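Local coordinates for protein endo-1,3-beta-glucanase, family GH16 (Zobellia galactanivorans, PDB 4CRQ) that probably hydrolyses internal beta-1,3-glucosidic bonds of laminarin through its GH16 catalytic module, the part present here, which binds calcium, at residues Q92-A97 with L200-G205. The protein carries 1 engineered substitution. Residues are numbered along the deposited sequence; the frame is centred on the assembly and turned at random.
Sequences QGLWPA and LNMAVG
Trp-95 and Ala-203 form a hydrogen-bonded antiparallel pair, with Trp-95 N to Ala-203 O at 2.9 Å. The return bond, from Ala-203 N to Trp-95 O, reaches that oxygen from above the carbonyl plane, 55° out of it. Ala-97 with Asn-201 is the second such pair, and Gly-205 N closes the far end on Gly-93 O at 2.8 Å, nearly straight. At the backbone angles of Gly-93 a beta-carbon would jam against the preceding carbonyl O, which calls for glycine.

The buried apolar face carries Leu-94, Pro-96, Met-202 and Val-204. Strands come closest at Pro-96 and Met-202, whose CA atoms are 4.0 Å apart; Met-202 CG stands anti to the backbone N (chi1 -174°), alongside the proline ring, 4.1 Å from Pro-96 CB. Leu-94 CD2 meets Met-202 SD more loosely, at 4.4 Å.

The other face is more polar and hydrated, and its Trp-95 is partly exposed. One water donates to Trp-95 O, accepts from Asn-201 ND2 at 2.9 Å, and lies over the rim of one indole face. Gly-205 O, buried and with no hydrogen-bond partner in the model, lies in the ring plane 3.6 Å from Trp-95 CE3. Asn-201 OD1 accepts from Trp-99 NE1.

Within the GH16 beta-jelly-roll sandwich, strand 94-102 also pairs antiparallel with 115-117 and 119-120, and 196-204 with 62-70. The apolar face packs against strands 49-59 and 220-231; the Trp-95 face, where Trp-208 meets that ring with planes at about 90° and strand 36-38 touches Ala-203, is consistent with the concave cleft side.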
loop_
_atom_site.group_PDB
_atom_site.type_symbol
_atom_site.label_atom_id
_atom_site.label_comp_id
_atom_site.label_asym_id
_atom_site.label_seq_id
_atom_site.Cartn_x
_atom_site.Cartn_y
_atom_site.Cartn_z
ATOM N N GLN A 92 -3.442 -17.588 -4.880
ATOM C CA GLN A 92 -2.573 -17.957 -3.755
ATOM C C GLN A 92 -1.211 -17.308 -3.999
ATOM O O GLN A 92 -0.639 -17.454 -5.098
ATOM C CB GLN A 92 -2.489 -19.503 -3.599
ATOM C CG GLN A 92 -1.968 -20.016 -2.267
ATOM C CD GLN A 92 -2.796 -19.566 -1.067
ATOM O OE1 GLN A 92 -2.242 -19.369 -0.003
ATOM N NE2 GLN A 92 -4.120 -19.386 -1.237
ATOM N N GLY A 93 -0.719 -16.580 -2.996
ATOM C CA GLY A 93 0.583 -15.915 -3.065
ATOM C C GLY A 93 0.513 -14.419 -3.327
ATOM O O GLY A 93 1.466 -13.700 -2.994
ATOM N N LEU A 94 -0.584 -13.938 -3.917
ATOM C CA LEU A 94 -0.650 -12.506 -4.311
ATOM C C LEU A 94 -0.857 -11.602 -3.122
ATOM O O LEU A 94 -1.695 -11.905 -2.257
ATOM C CB LEU A 94 -1.726 -12.242 -5.392
ATOM C CG LEU A 94 -1.457 -12.958 -6.735
ATOM C CD1 LEU A 94 -2.641 -12.746 -7.661
ATOM C CD2 LEU A 94 -0.131 -12.511 -7.381
ATOM N N TRP A 95 -0.114 -10.484 -3.085
ATOM C CA TRP A 95 -0.149 -9.592 -1.930
ATOM C C TRP A 95 -0.090 -8.131 -2.330
ATOM O O TRP A 95 0.966 -7.491 -2.191
ATOM C CB TRP A 95 0.938 -10.053 -0.948
ATOM C CG TRP A 95 1.036 -9.318 0.364
ATOM C CD1 TRP A 95 0.100 -8.460 0.962
ATOM C CD2 TRP A 95 2.142 -9.389 1.294
ATOM N NE1 TRP A 95 0.563 -7.992 2.159
ATOM C CE2 TRP A 95 1.788 -8.517 2.429
ATOM C CE3 TRP A 95 3.367 -10.053 1.304
ATOM C CZ2 TRP A 95 2.643 -8.344 3.525
ATOM C CZ3 TRP A 95 4.221 -9.876 2.409
ATOM C CH2 TRP A 95 3.866 -9.039 3.494
ATOM N N PRO A 96 -1.222 -7.601 -2.817
ATOM C CA PRO A 96 -1.253 -6.202 -3.212
ATOM C C PRO A 96 -1.393 -5.280 -1.999
ATOM O O PRO A 96 -1.930 -5.696 -0.946
ATOM C CB PRO A 96 -2.537 -6.130 -4.056
ATOM C CG PRO A 96 -3.467 -7.133 -3.383
ATOM C CD PRO A 96 -2.531 -8.275 -3.081
ATOM N N ALA A 97 -0.916 -4.031 -2.136
ATOM C CA ALA A 97 -1.069 -3.058 -1.038
ATOM C C ALA A 97 -1.048 -1.618 -1.523
ATOM O O ALA A 97 -0.406 -1.334 -2.535
ATOM C CB ALA A 97 0.019 -3.263 0.037
ATOM N N LEU A 200 2.435 2.003 -3.755
ATOM C CA LEU A 200 1.597 0.971 -4.372
ATOM C C LEU A 200 2.501 -0.168 -4.768
ATOM O O LEU A 200 3.591 0.058 -5.328
ATOM C CB LEU A 200 0.908 1.521 -5.636
ATOM C CG LEU A 200 -0.261 2.474 -5.409
ATOM C CD1 LEU A 200 -0.560 3.162 -6.728
ATOM C CD2 LEU A 200 -1.505 1.766 -4.859
ATOM N N ASN A 201 2.057 -1.399 -4.523
ATOM C CA ASN A 201 2.848 -2.568 -4.966
ATOM C C ASN A 201 2.014 -3.807 -5.032
ATOM O O ASN A 201 0.880 -3.849 -4.492
ATOM C CB ASN A 201 4.034 -2.849 -3.995
ATOM C CG ASN A 201 3.557 -3.394 -2.631
ATOM O OD1 ASN A 201 3.045 -2.627 -1.817
ATOM N ND2 ASN A 201 3.697 -4.707 -2.390
ATOM N N MET A 202 2.568 -4.840 -5.675
ATOM C CA MET A 202 1.979 -6.166 -5.503
ATOM C C MET A 202 3.120 -7.160 -5.268
ATOM O O MET A 202 3.921 -7.408 -6.187
ATOM C CB MET A 202 1.085 -6.605 -6.667
ATOM C CG MET A 202 0.378 -7.950 -6.353
ATOM S SD MET A 202 -1.099 -8.211 -7.381
ATOM C CE MET A 202 -0.488 -7.960 -9.060
ATOM N N ALA A 203 3.213 -7.706 -4.050
ATOM C CA ALA A 203 4.224 -8.703 -3.727
ATOM C C ALA A 203 3.713 -10.094 -4.135
ATOM O O ALA A 203 2.495 -10.284 -4.353
ATOM C CB ALA A 203 4.587 -8.658 -2.244
ATOM N N VAL A 204 4.646 -11.046 -4.267
ATOM C CA VAL A 204 4.315 -12.452 -4.478
ATOM C C VAL A 204 5.024 -13.245 -3.371
ATOM O O VAL A 204 6.283 -13.258 -3.292
ATOM C CB VAL A 204 4.738 -12.983 -5.863
ATOM C CG1 VAL A 204 4.315 -14.439 -6.041
ATOM C CG2 VAL A 204 4.182 -12.086 -6.980
ATOM N N GLY A 205 4.222 -13.913 -2.522
ATOM C CA GLY A 205 4.728 -14.677 -1.362
ATOM C C GLY A 205 5.248 -13.784 -0.247
ATOM O O GLY A 205 5.355 -12.555 -0.383
HETATM O O HOH W 1 2.520 -6.108 -0.192
#